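Local coordinates for N-acetylneuraminate lyase (Peptoclostridium difficile, PDB 4WOZ), which is a lyase of the dihydrodipicolinate synthetase family, folded as a TIM barrel with extra C-terminal helices and modelled as an assembly of four subunits, at residues E98-A103 against I137-N142; M157-F162 against R188-N193; E232-K235 against E241-E244; T254-N259 against Q263-L268; E270-E275 against E296-Y301. One frame throughout, in Å; residues are numbered along the deposited sequence.

Interaction 1 (E98-A103 against I137-N142); sequences EAVELA and INSVDN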
# COMPACT_ATOMS: atom_id res chain seq x y z
N GLU A 98 -30.20 -5.98 1.47
CA GLU A 98 -30.15 -7.20 0.67
C GLU A 98 -29.58 -8.32 1.53
O GLU A 98 -30.05 -9.45 1.49
CB GLU A 98 -29.29 -7.01 -0.58
CG GLU A 98 -29.05 -8.30 -1.36
CD GLU A 98 -28.19 -8.11 -2.60
OE1 GLU A 98 -27.09 -7.53 -2.48
OE2 GLU A 98 -28.61 -8.54 -3.70
N ALA A 99 -28.55 -7.99 2.30
CA ALA A 99 -27.90 -8.97 3.16
C ALA A 99 -28.89 -9.57 4.15
O ALA A 99 -28.95 -10.79 4.31
CB ALA A 99 -26.74 -8.33 3.91
N VAL A 100 -29.66 -8.71 4.82
CA VAL A 100 -30.64 -9.19 5.79
C VAL A 100 -31.72 -10.01 5.09
O VAL A 100 -32.23 -10.98 5.64
CB VAL A 100 -31.28 -8.02 6.56
CG1 VAL A 100 -32.35 -8.53 7.50
CG2 VAL A 100 -30.21 -7.28 7.35
N GLU A 101 -32.07 -9.63 3.86
CA GLU A 101 -33.08 -10.38 3.14
C GLU A 101 -32.57 -11.77 2.78
O GLU A 101 -33.31 -12.76 2.86
CB GLU A 101 -33.51 -9.64 1.87
CG GLU A 101 -34.18 -10.54 0.83
CD GLU A 101 -35.17 -9.82 -0.06
OE1 GLU A 101 -34.80 -8.83 -0.72
OE2 GLU A 101 -36.34 -10.26 -0.10
N LEU A 102 -31.31 -11.85 2.37
CA LEU A 102 -30.70 -13.11 1.99
C LEU A 102 -30.49 -14.02 3.19
O LEU A 102 -30.57 -15.24 3.08
CB LEU A 102 -29.37 -12.86 1.27
CG LEU A 102 -29.47 -12.10 -0.05
CD1 LEU A 102 -28.08 -11.79 -0.56
CD2 LEU A 102 -30.24 -12.92 -1.07
N ALA A 103 -30.21 -13.42 4.35
CA ALA A 103 -30.01 -14.21 5.56
C ALA A 103 -31.33 -14.89 5.90
O ALA A 103 -31.34 -16.04 6.35
CB ALA A 103 -29.57 -13.31 6.71
N ILE A 137 -27.04 -11.15 11.71
CA ILE A 137 -27.28 -12.36 12.51
C ILE A 137 -28.41 -12.27 13.53
O ILE A 137 -29.00 -13.28 13.89
CB ILE A 137 -25.99 -12.81 13.25
CG1 ILE A 137 -26.17 -14.23 13.80
CG2 ILE A 137 -25.67 -11.85 14.39
CD1 ILE A 137 -26.45 -15.28 12.72
N ASN A 138 -28.71 -11.06 14.00
CA ASN A 138 -29.79 -10.91 14.97
C ASN A 138 -31.15 -10.98 14.28
O ASN A 138 -32.18 -11.19 14.93
CB ASN A 138 -29.67 -9.59 15.73
CG ASN A 138 -28.39 -9.50 16.54
OD1 ASN A 138 -27.91 -10.50 17.08
ND2 ASN A 138 -27.83 -8.29 16.63
N SER A 139 -31.15 -10.80 12.96
CA SER A 139 -32.37 -10.84 12.17
C SER A 139 -32.89 -12.26 11.94
O SER A 139 -34.04 -12.44 11.54
CB SER A 139 -32.15 -10.19 10.80
OG SER A 139 -31.96 -8.79 10.92
N VAL A 140 -32.05 -13.26 12.18
CA VAL A 140 -32.47 -14.64 11.95
C VAL A 140 -32.04 -15.63 13.03
O VAL A 140 -31.23 -15.32 13.90
CB VAL A 140 -31.95 -15.16 10.60
CG1 VAL A 140 -32.45 -14.29 9.47
CG2 VAL A 140 -30.42 -15.19 10.60
N ASP A 141 -32.60 -16.83 12.95
CA ASP A 141 -32.29 -17.89 13.89
C ASP A 141 -31.26 -18.79 13.23
O ASP A 141 -31.58 -19.89 12.78
CB ASP A 141 -33.56 -18.66 14.24
CG ASP A 141 -33.32 -19.71 15.31
OD1 ASP A 141 -32.67 -19.39 16.32
OD2 ASP A 141 -33.80 -20.86 15.13
N ASN A 142 -30.02 -18.31 13.16
CA ASN A 142 -28.94 -19.06 12.53
C ASN A 142 -27.62 -18.72 13.23
O ASN A 142 -27.61 -18.11 14.30
CB ASN A 142 -28.86 -18.68 11.05
CG ASN A 142 -28.44 -19.84 10.16
OD1 ASN A 142 -27.50 -20.57 10.49
ND2 ASN A 142 -29.11 -20.00 9.03
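Val100 lays its CG1 methyl against the side chain of Ser139, 3.5 Å from Ser139 OG and 3.7 Å from Ser139 CB. The two residues belong to neighbouring outer parts of the TIM barrel: Val100 lies in helix 96-109, and Ser139 lies on the way from helix 126-138 to strand 144-147. Strand 113-117 lies between the two helices in the chain, an alpha-beta-alpha succession, and Ala103 and Ile137 both rest on its Ile114. The CA atoms of Val100 and Ser139 are 6.8 Å apart and those of Ala103 and Val140 6.9 Å. Val100 reaches Ser139 with the branch that extends opposite its backbone nitrogen (chi1 177°). The serine hydroxyl, meanwhile, is hydrogen-bonded to Thr135 O, four residues back, so what it offers Val100 is van der Waals contact. No hydrogen bond crosses between the segments, and the 162 Å² buried between them comes from small side chains in van der Waals contact. Beyond Val140 the chain runs inward to Asn142, whose ND2 is bonded to Thr107 OG1 and Tyr111 O, linking the chain just before strand 144-147 to helix 96-109 and the residues after it. In the second half of the contact, Val140 CG1 touches Ala103 CB at 4.1 Å and comes nearer still to the carbonyl oxygen, Ala103 O, at 3.7 Å.

Interaction 2 (M157-F162 against R188-N193); sequences MSLDQF and RKTFPN
Two consecutive outer helices of the TIM barrel meet here: the first turn of helix 159-165 packs against the C-terminal part of helix 181-190 and the residue after it, Phe191, whose ring is pushed against Leu159 and Phe162. Strand 171-176 lies between them in sequence. Leu159 CD1 approaches Phe191 CE2 at 4.0 Å, and Phe162 CB is 4.2 Å from the same ring atom. The leucine and Phe191 side chains run past each other in opposite senses. Leu159 can reach across because its CG extends opposite the backbone nitrogen (chi1 -179°), which also brings CD2 to 3.9 Å from Thr190 OG1; that hydroxyl is hydrogen-bonded to Arg186 O, one turn back. Thr190 CG2 in turn lies over one face of the Phe191 ring, toward its rim, and Phe166 meets the ring as well. Each helix end has its own fastening. Ser158 and Gln161 form a capping box, in which Ser158 N donates to an in-plane lone pair of Gln161 OE1 at 2.8 Å while Gln161 N returns a weak bond to Ser158 OG. Toward the surroundings, Lys189 NZ makes a salt bridge to Asp251 of a second subunit, and Arg188 NH1 one to Asp213. At the other helix end Arg188 NH2 bonds Phe191 O at 2.8 Å; Phe191 O lies nearly in the guanidinium plane of Arg188, while the donor NH2 is tilted 30° from the carbonyl plane.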
# COMPACT_ATOMS: atom_id res chain seq x y z
N MET A 157 -9.00 -6.02 10.00
CA MET A 157 -9.54 -6.14 11.35
C MET A 157 -8.40 -6.54 12.30
O MET A 157 -7.54 -7.35 11.94
CB MET A 157 -10.62 -7.22 11.38
CG MET A 157 -11.79 -6.94 12.31
SD MET A 157 -13.13 -6.09 11.45
CE MET A 157 -13.72 -7.40 10.37
N SER A 158 -8.40 -5.99 13.51
CA SER A 158 -7.38 -6.31 14.50
C SER A 158 -7.89 -7.41 15.42
O SER A 158 -9.06 -7.77 15.37
CB SER A 158 -7.05 -5.07 15.34
OG SER A 158 -8.16 -4.69 16.14
N LEU A 159 -7.01 -7.94 16.26
CA LEU A 159 -7.37 -9.01 17.19
C LEU A 159 -8.47 -8.56 18.16
O LEU A 159 -9.41 -9.30 18.44
CB LEU A 159 -6.15 -9.48 17.98
CG LEU A 159 -6.34 -10.62 18.99
CD1 LEU A 159 -6.74 -11.90 18.26
CD2 LEU A 159 -5.04 -10.85 19.76
N ASP A 160 -8.34 -7.34 18.67
CA ASP A 160 -9.30 -6.79 19.62
C ASP A 160 -10.68 -6.58 19.00
O ASP A 160 -11.70 -6.76 19.66
CB ASP A 160 -8.78 -5.46 20.17
CG ASP A 160 -7.43 -5.60 20.84
OD1 ASP A 160 -6.47 -6.01 20.15
OD2 ASP A 160 -7.34 -5.31 22.05
N GLN A 161 -10.70 -6.17 17.73
CA GLN A 161 -11.95 -5.94 17.03
C GLN A 161 -12.69 -7.26 16.81
O GLN A 161 -13.91 -7.32 16.95
CB GLN A 161 -11.68 -5.23 15.70
CG GLN A 161 -11.09 -3.84 15.89
CD GLN A 161 -10.76 -3.15 14.59
OE1 GLN A 161 -9.97 -3.66 13.79
NE2 GLN A 161 -11.37 -1.99 14.36
N PHE A 162 -11.95 -8.30 16.46
CA PHE A 162 -12.55 -9.62 16.27
C PHE A 162 -13.17 -10.04 17.59
O PHE A 162 -14.23 -10.67 17.62
CB PHE A 162 -11.49 -10.63 15.84
CG PHE A 162 -11.29 -10.70 14.35
CD1 PHE A 162 -12.29 -11.21 13.53
CD2 PHE A 162 -10.11 -10.25 13.77
CE1 PHE A 162 -12.13 -11.26 12.15
CE2 PHE A 162 -9.94 -10.30 12.38
CZ PHE A 162 -10.94 -10.81 11.57
N ARG A 188 -6.39 -18.19 16.96
CA ARG A 188 -6.56 -19.58 17.41
C ARG A 188 -6.44 -19.68 18.93
O ARG A 188 -7.26 -20.31 19.60
CB ARG A 188 -5.51 -20.48 16.74
CG ARG A 188 -5.50 -21.94 17.21
CD ARG A 188 -6.74 -22.69 16.78
NE ARG A 188 -7.95 -22.14 17.38
CZ ARG A 188 -9.19 -22.39 16.96
NH1 ARG A 188 -9.40 -23.20 15.93
NH2 ARG A 188 -10.22 -21.82 17.57
N LYS A 189 -5.39 -19.06 19.45
CA LYS A 189 -5.10 -19.05 20.87
C LYS A 189 -6.09 -18.21 21.68
O LYS A 189 -6.49 -18.59 22.78
CB LYS A 189 -3.66 -18.55 21.07
CG LYS A 189 -3.15 -18.52 22.51
CD LYS A 189 -3.34 -17.15 23.14
CE LYS A 189 -2.72 -17.09 24.53
NZ LYS A 189 -2.87 -15.75 25.14
N THR A 190 -6.48 -17.06 21.14
CA THR A 190 -7.40 -16.18 21.85
C THR A 190 -8.86 -16.63 21.80
O THR A 190 -9.61 -16.38 22.74
CB THR A 190 -7.32 -14.75 21.31
OG1 THR A 190 -5.95 -14.32 21.30
CG2 THR A 190 -8.12 -13.80 22.21
N PHE A 191 -9.26 -17.30 20.72
CA PHE A 191 -10.64 -17.77 20.59
C PHE A 191 -10.71 -19.27 20.32
O PHE A 191 -11.12 -19.71 19.25
CB PHE A 191 -11.33 -16.99 19.47
CG PHE A 191 -11.24 -15.49 19.63
CD1 PHE A 191 -11.83 -14.85 20.72
CD2 PHE A 191 -10.52 -14.72 18.71
CE1 PHE A 191 -11.72 -13.47 20.89
CE2 PHE A 191 -10.40 -13.35 18.88
CZ PHE A 191 -11.00 -12.72 19.97
N PRO A 192 -10.33 -20.08 21.32
CA PRO A 192 -10.34 -21.54 21.18
C PRO A 192 -11.73 -22.17 21.04
O PRO A 192 -11.86 -23.35 20.72
CB PRO A 192 -9.61 -22.01 22.44
CG PRO A 192 -10.03 -20.97 23.45
CD PRO A 192 -9.88 -19.69 22.67
N ASN A 193 -12.77 -21.37 21.28
CA ASN A 193 -14.15 -21.85 21.21
C ASN A 193 -14.87 -21.42 19.93
O ASN A 193 -16.07 -21.66 19.78
CB ASN A 193 -14.92 -21.35 22.43
CG ASN A 193 -14.90 -19.83 22.56
OD1 ASN A 193 -13.86 -19.19 22.40
ND2 ASN A 193 -16.06 -19.25 22.86

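Interaction 3 (E232-K235 against E241-E244); sequences ELTK and EALE
Leu233 and Ala242 meet at the centre of this contact, their CB atoms 4.0 Å apart and their CA atoms only 5.6 Å apart. A separation that short is possible because alanine lets the backbone of helix 239-259 come up close to helix 220-235. The isobutyl end of Leu233 then spreads over the beginning of the segment 241-244: CD1 is 3.9 Å from Ala242 N and also 3.9 Å from Glu241 CB, while CD2 meets that same Glu241 CB at 4.0 Å. Leu233 and Glu241 cross at about a right angle. Glu241 takes part through CB, the atom both leucine methyls meet, and its chain bends at chi2 (77°) farther out. On the other flank Thr234 OG1 lies 3.6 Å from Ala242 CB. This hydroxyl is directed by a hydrogen bond to Ile230 O, one turn earlier in its own helix, so its polar demand is met there. Further out, Thr234 and Leu243 both rest on Leu205 of helix 204-209, and Leu243 also packs on Val209 of a second subunit. In the fold, helix 220-235 follows strand 214-217, the last of the barrel, and helix 239-259 opens the C-terminal helical part; a short connection joins the two as a helical hairpin. Since no hydrogen bond or ion pair crosses, the turn is held on this stretch by apolar packing: Thr234 OG1 has its hydrogen bond within its own helix, and Glu241 offers CB to the leucine.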
# COMPACT_ATOMS: atom_id res chain seq x y z
N GLU A 232 -5.99 -33.78 5.96
CA GLU A 232 -5.93 -35.03 6.71
C GLU A 232 -4.52 -35.55 7.02
O GLU A 232 -4.29 -36.09 8.10
CB GLU A 232 -6.78 -36.08 6.01
CG GLU A 232 -8.26 -35.91 6.34
CD GLU A 232 -9.19 -36.76 5.50
OE1 GLU A 232 -8.75 -37.82 5.00
OE2 GLU A 232 -10.37 -36.38 5.35
N LEU A 233 -3.59 -35.41 6.08
CA LEU A 233 -2.23 -35.85 6.34
C LEU A 233 -1.67 -35.00 7.48
O LEU A 233 -0.98 -35.51 8.37
CB LEU A 233 -1.36 -35.69 5.10
CG LEU A 233 -1.56 -36.72 3.99
CD1 LEU A 233 -0.93 -36.21 2.70
CD2 LEU A 233 -0.93 -38.06 4.40
N THR A 234 -1.96 -33.70 7.44
CA THR A 234 -1.49 -32.78 8.46
C THR A 234 -2.04 -33.15 9.84
O THR A 234 -1.29 -33.25 10.80
CB THR A 234 -1.88 -31.31 8.14
OG1 THR A 234 -1.27 -30.90 6.91
CG2 THR A 234 -1.40 -30.38 9.25
N LYS A 235 -3.35 -33.35 9.93
CA LYS A 235 -3.96 -33.72 11.21
C LYS A 235 -3.38 -35.03 11.73
O LYS A 235 -3.46 -35.33 12.92
CB LYS A 235 -5.48 -33.84 11.07
CG LYS A 235 -6.17 -32.58 10.55
CD LYS A 235 -5.61 -31.31 11.18
CE LYS A 235 -5.80 -31.28 12.70
NZ LYS A 235 -5.05 -30.13 13.32
N GLU A 241 4.66 -35.66 3.74
CA GLU A 241 3.67 -36.03 2.74
C GLU A 241 2.75 -34.85 2.40
O GLU A 241 2.49 -34.58 1.23
CB GLU A 241 2.82 -37.21 3.23
CG GLU A 241 3.58 -38.53 3.36
CD GLU A 241 4.45 -38.62 4.61
OE1 GLU A 241 5.16 -39.63 4.76
OE2 GLU A 241 4.42 -37.68 5.43
N ALA A 242 2.27 -34.15 3.42
CA ALA A 242 1.38 -33.01 3.21
C ALA A 242 2.06 -31.95 2.35
O ALA A 242 1.46 -31.39 1.44
CB ALA A 242 0.96 -32.42 4.55
N LEU A 243 3.33 -31.69 2.65
CA LEU A 243 4.09 -30.69 1.90
C LEU A 243 4.19 -31.05 0.42
O LEU A 243 4.11 -30.18 -0.45
CB LEU A 243 5.49 -30.55 2.48
CG LEU A 243 6.41 -29.58 1.74
CD1 LEU A 243 5.75 -28.21 1.65
CD2 LEU A 243 7.74 -29.48 2.47
N GLU A 244 4.37 -32.33 0.13
CA GLU A 244 4.46 -32.76 -1.25
C GLU A 244 3.14 -32.56 -1.99
O GLU A 244 3.13 -32.20 -3.16
CB GLU A 244 4.90 -34.23 -1.32
CG GLU A 244 5.34 -34.64 -2.71
CD GLU A 244 6.29 -33.63 -3.32
OE1 GLU A 244 7.40 -33.43 -2.77
OE2 GLU A 244 5.92 -33.02 -4.36

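Interaction 4 (T254-N259 against Q263-L268); sequences TDILGN and QTIKLL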
# COMPACT_ATOMS: atom_id res chain seq x y z
N THR A 254 -0.54 -22.01 -9.29
CA THR A 254 0.32 -21.07 -9.98
C THR A 254 -0.07 -20.98 -11.46
O THR A 254 -0.20 -19.88 -12.01
CB THR A 254 1.80 -21.49 -9.86
OG1 THR A 254 2.20 -21.44 -8.49
CG2 THR A 254 2.68 -20.56 -10.68
N ASP A 255 -0.27 -22.13 -12.09
CA ASP A 255 -0.65 -22.15 -13.50
C ASP A 255 -2.02 -21.55 -13.72
O ASP A 255 -2.24 -20.81 -14.69
CB ASP A 255 -0.62 -23.58 -14.05
CG ASP A 255 0.79 -24.12 -14.19
OD1 ASP A 255 1.72 -23.30 -14.33
OD2 ASP A 255 0.97 -25.36 -14.19
N ILE A 256 -2.95 -21.84 -12.82
CA ILE A 256 -4.30 -21.30 -12.91
C ILE A 256 -4.28 -19.77 -12.87
O ILE A 256 -4.90 -19.11 -13.70
CB ILE A 256 -5.19 -21.82 -11.76
CG1 ILE A 256 -5.47 -23.31 -11.95
CG2 ILE A 256 -6.48 -21.01 -11.69
CD1 ILE A 256 -6.39 -23.90 -10.91
N LEU A 257 -3.56 -19.22 -11.89
CA LEU A 257 -3.48 -17.77 -11.75
C LEU A 257 -2.87 -17.11 -12.98
O LEU A 257 -3.34 -16.06 -13.42
CB LEU A 257 -2.67 -17.40 -10.50
CG LEU A 257 -3.33 -17.71 -9.15
CD1 LEU A 257 -2.34 -17.44 -8.03
CD2 LEU A 257 -4.57 -16.87 -8.97
N GLY A 258 -1.84 -17.73 -13.53
CA GLY A 258 -1.19 -17.18 -14.70
C GLY A 258 -2.03 -17.23 -15.97
O GLY A 258 -1.80 -16.45 -16.89
N ASN A 259 -3.01 -18.13 -16.01
CA ASN A 259 -3.87 -18.29 -17.18
C ASN A 259 -5.23 -17.61 -17.04
O ASN A 259 -5.99 -17.54 -17.99
CB ASN A 259 -4.08 -19.79 -17.46
CG ASN A 259 -4.62 -20.06 -18.85
OD1 ASN A 259 -4.05 -19.61 -19.84
ND2 ASN A 259 -5.72 -20.81 -18.94
N GLN A 263 -11.59 -18.22 -15.20
CA GLN A 263 -11.76 -18.83 -16.52
C GLN A 263 -11.14 -20.22 -16.53
O GLN A 263 -11.76 -21.17 -17.01
CB GLN A 263 -11.10 -17.98 -17.61
CG GLN A 263 -11.79 -16.65 -17.88
CD GLN A 263 -11.33 -15.55 -16.95
OE1 GLN A 263 -10.68 -15.80 -15.93
NE2 GLN A 263 -11.68 -14.31 -17.28
N THR A 264 -9.93 -20.33 -16.00
CA THR A 264 -9.22 -21.61 -15.99
C THR A 264 -9.86 -22.65 -15.07
O THR A 264 -9.81 -23.85 -15.37
CB THR A 264 -7.75 -21.41 -15.59
OG1 THR A 264 -7.13 -20.49 -16.50
CG2 THR A 264 -7.00 -22.75 -15.66
N ILE A 265 -10.45 -22.22 -13.96
CA ILE A 265 -11.09 -23.18 -13.07
C ILE A 265 -12.31 -23.75 -13.79
O ILE A 265 -12.57 -24.94 -13.74
CB ILE A 265 -11.54 -22.54 -11.73
CG1 ILE A 265 -10.32 -22.27 -10.85
CG2 ILE A 265 -12.51 -23.47 -11.00
CD1 ILE A 265 -10.66 -21.68 -9.49
N LYS A 266 -13.05 -22.89 -14.49
CA LYS A 266 -14.23 -23.36 -15.21
C LYS A 266 -13.84 -24.26 -16.39
O LYS A 266 -14.50 -25.26 -16.66
CB LYS A 266 -15.07 -22.17 -15.69
CG LYS A 266 -15.75 -21.43 -14.54
CD LYS A 266 -16.80 -20.46 -15.03
CE LYS A 266 -17.47 -19.74 -13.87
NZ LYS A 266 -18.58 -18.88 -14.32
N LEU A 267 -12.75 -23.92 -17.07
CA LEU A 267 -12.29 -24.74 -18.18
C LEU A 267 -11.79 -26.08 -17.66
O LEU A 267 -11.91 -27.11 -18.34
CB LEU A 267 -11.18 -24.02 -18.94
CG LEU A 267 -11.63 -22.77 -19.69
CD1 LEU A 267 -10.43 -22.03 -20.29
CD2 LEU A 267 -12.62 -23.17 -20.79
N LEU A 268 -11.23 -26.09 -16.45
CA LEU A 268 -10.75 -27.33 -15.87
C LEU A 268 -11.96 -28.17 -15.51
O LEU A 268 -11.95 -29.38 -15.67
CB LEU A 268 -9.90 -27.06 -14.62
CG LEU A 268 -8.48 -26.54 -14.90
CD1 LEU A 268 -7.77 -26.21 -13.59
CD2 LEU A 268 -7.70 -27.59 -15.69
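Ile256 carries most of the apolar contact between 254-259 and 263-268. Its side chain divides its two branches: CG2 meets Ile265 CG1 at 4.1 Å, whereas the longer branch, with CG1 set opposite the carbonyl carbon (chi1 -70°), brings CD1 to 3.8 Å from Leu268 CD1. Thr264 CG2 comes within 4.1 Å of Ile256 CG1, so that three residues of the second helix, spanning one turn, gather round one isoleucine. At the end of the segment Asn259 adds a polar link. Its ND2 donates to Thr264 OG1 over 2.8 Å with an N-H...O angle of 140°, a bent bond in which the oxygen is displaced from the amide plane. The same ND2 also bonds Met290 O, and Thr264 OG1 is bonded to Gly260 O; Asn259 ND2 and Thr264 OG1 thus each have two partners. In the surroundings, Thr254 touches 2-(acetylamino)-2-deoxy-D-mannose and bonds to Tyr182 of a second subunit. The axes of segments 254-259 and 263-268 approach to 9.0 Å with 118° between their N-to-C directions, a sharp turn between helices 239-259 and 261-271 that belongs to the C-terminal helical region appended to the TIM barrel.

Interaction 5 (E270-E275 against E296-Y301); sequences EEQGVE and EIYRKY
Backbones of the two segments come closest at Glu271 and Tyr298, whose CA atoms are 7.1 Å apart. Segment 270-275 leaves helix 261-271 through a Schellman motif, with Gly273 at C-prime adopting positive phi, Gly273 N bonded to Glu270 O at 3.1 Å and Val274 N bonded to Leu269 O; segment 296-301 is the last stretch of helix 288-301. Across the gap Tyr298 directs its ring toward 270-275, CG lying opposite the backbone N (chi1 175°), and meets Glu271 with its face. Glu271 CB stands over the ring centre, 3.4 Å from the centroid and 14° off the normal, a CH-pi contact. These helices belong to the C-terminal helical part that follows the TIM barrel, and Tyr298 also packs on Leu268 there. The glutamate chain bends back at chi2, so its carboxylate continues along the ring, the two planes 20° apart and stacked, with Glu271 CD 3.6 Å from Tyr298 CD2. Gln272 CG touches Tyr298 CE1 more loosely, at 4.3 Å and obliquely. At the ring's outer end Tyr298 OH is 3.1 Å from Glu271 O. A water donates to Glu271 OE1 at 2.8 Å and has a weak hydrogen bond to Tyr298 OH at 3.3 Å.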
# COMPACT_ATOMS: atom_id res chain seq x y z
N GLU A 270 -14.81 -28.10 -17.03
CA GLU A 270 -15.34 -28.59 -18.31
C GLU A 270 -14.64 -29.90 -18.66
O GLU A 270 -15.27 -30.84 -19.15
CB GLU A 270 -15.08 -27.58 -19.42
CG GLU A 270 -15.97 -26.35 -19.40
CD GLU A 270 -17.40 -26.66 -19.78
OE1 GLU A 270 -17.62 -27.61 -20.56
OE2 GLU A 270 -18.31 -25.93 -19.32
N GLU A 271 -13.34 -29.94 -18.40
CA GLU A 271 -12.53 -31.12 -18.67
C GLU A 271 -12.84 -32.25 -17.69
O GLU A 271 -12.45 -33.40 -17.91
CB GLU A 271 -11.05 -30.77 -18.62
CG GLU A 271 -10.53 -30.15 -19.91
CD GLU A 271 -10.31 -31.19 -20.99
OE1 GLU A 271 -11.13 -32.13 -21.11
OE2 GLU A 271 -9.32 -31.06 -21.74
N GLN A 272 -13.53 -31.91 -16.60
CA GLN A 272 -13.90 -32.92 -15.61
C GLN A 272 -15.35 -33.38 -15.82
O GLN A 272 -15.91 -34.08 -14.99
CB GLN A 272 -13.70 -32.37 -14.19
CG GLN A 272 -12.27 -31.89 -13.92
CD GLN A 272 -12.00 -31.62 -12.45
OE1 GLN A 272 -12.82 -31.03 -11.75
NE2 GLN A 272 -10.82 -32.04 -11.98
N GLY A 273 -15.93 -32.97 -16.95
CA GLY A 273 -17.29 -33.36 -17.28
C GLY A 273 -18.39 -32.48 -16.72
O GLY A 273 -19.54 -32.91 -16.58
N VAL A 274 -18.04 -31.24 -16.38
CA VAL A 274 -18.99 -30.30 -15.81
C VAL A 274 -19.14 -29.07 -16.70
O VAL A 274 -18.15 -28.44 -17.07
CB VAL A 274 -18.54 -29.86 -14.39
CG1 VAL A 274 -19.51 -28.84 -13.82
CG2 VAL A 274 -18.45 -31.08 -13.48
N GLU A 275 -20.38 -28.72 -17.03
CA GLU A 275 -20.65 -27.55 -17.86
C GLU A 275 -20.52 -26.27 -17.05
O GLU A 275 -21.51 -25.57 -16.82
CB GLU A 275 -22.05 -27.63 -18.48
CG GLU A 275 -22.21 -28.71 -19.53
CD GLU A 275 -23.57 -28.68 -20.19
OE1 GLU A 275 -23.94 -27.62 -20.75
OE2 GLU A 275 -24.29 -29.70 -20.15
N GLU A 296 -3.62 -27.89 -21.13
CA GLU A 296 -2.29 -28.38 -20.79
C GLU A 296 -2.28 -28.58 -19.28
O GLU A 296 -1.77 -29.58 -18.76
CB GLU A 296 -1.21 -27.34 -21.13
CG GLU A 296 -0.85 -27.23 -22.59
CD GLU A 296 0.36 -26.34 -22.78
OE1 GLU A 296 0.29 -25.15 -22.41
OE2 GLU A 296 1.39 -26.83 -23.31
N ILE A 297 -2.85 -27.61 -18.57
CA ILE A 297 -2.93 -27.65 -17.12
C ILE A 297 -3.73 -28.89 -16.71
O ILE A 297 -3.38 -29.58 -15.76
CB ILE A 297 -3.62 -26.36 -16.58
CG1 ILE A 297 -2.71 -25.15 -16.85
CG2 ILE A 297 -3.90 -26.48 -15.08
CD1 ILE A 297 -3.34 -23.81 -16.53
N TYR A 298 -4.79 -29.17 -17.47
CA TYR A 298 -5.63 -30.33 -17.18
C TYR A 298 -4.85 -31.63 -17.30
O TYR A 298 -4.89 -32.47 -16.41
CB TYR A 298 -6.83 -30.37 -18.14
CG TYR A 298 -7.66 -31.62 -17.97
CD1 TYR A 298 -8.40 -31.84 -16.81
CD2 TYR A 298 -7.68 -32.60 -18.97
CE1 TYR A 298 -9.14 -33.02 -16.65
CE2 TYR A 298 -8.42 -33.77 -18.81
CZ TYR A 298 -9.14 -33.97 -17.65
OH TYR A 298 -9.87 -35.13 -17.51
N ARG A 299 -4.14 -31.80 -18.42
CA ARG A 299 -3.36 -33.01 -18.65
C ARG A 299 -2.24 -33.16 -17.63
O ARG A 299 -1.84 -34.27 -17.28
CB ARG A 299 -2.76 -32.99 -20.06
CG ARG A 299 -3.80 -33.18 -21.16
CD ARG A 299 -3.15 -33.39 -22.52
NE ARG A 299 -2.60 -32.16 -23.08
CZ ARG A 299 -1.31 -31.85 -23.07
NH1 ARG A 299 -0.42 -32.67 -22.52
NH2 ARG A 299 -0.91 -30.70 -23.61
N LYS A 300 -1.75 -32.03 -17.13
CA LYS A 300 -0.66 -32.05 -16.18
C LYS A 300 -1.07 -32.49 -14.77
O LYS A 300 -0.45 -33.38 -14.19
CB LYS A 300 -0.02 -30.66 -16.11
CG LYS A 300 1.37 -30.65 -15.50
CD LYS A 300 1.90 -29.23 -15.33
CE LYS A 300 1.87 -28.44 -16.64
NZ LYS A 300 2.27 -27.02 -16.43
N TYR A 301 -2.13 -31.89 -14.24
CA TYR A 301 -2.57 -32.19 -12.87
C TYR A 301 -3.77 -33.12 -12.68
O TYR A 301 -4.06 -33.51 -11.55
CB TYR A 301 -2.85 -30.88 -12.15
CG TYR A 301 -1.69 -29.92 -12.23
CD1 TYR A 301 -0.50 -30.18 -11.56
CD2 TYR A 301 -1.76 -28.78 -13.02
CE1 TYR A 301 0.60 -29.34 -11.68
CE2 TYR A 301 -0.67 -27.92 -13.14
CZ TYR A 301 0.51 -28.21 -12.47
OH TYR A 301 1.59 -27.38 -12.61
O HOH W 1 -10.98 -34.91 -20.66

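How the interactions relate
From the N terminus the contacts follow in series, none nesting in or crossing another. Interaction 1 closes a loop of 33 residues that includes strand 113-117, and interaction 2 one of 25 with strand 171-176; both join successive outer helices of the barrel. In interaction 3 five residues separate the segments, where the last barrel helix passes to helix 239-259, whose far end enters interaction 4. There three residues separate the segments, and helix 261-271 is shared with interaction 5, which closes a loop of 20 residues by bringing helix 288-301 back. The last two touch: Asp255 OD2 lies 3.1 Å from Lys300 NZ in a salt bridge. Interaction 1 sits across the chain's centre from interactions 3, 4 and 5.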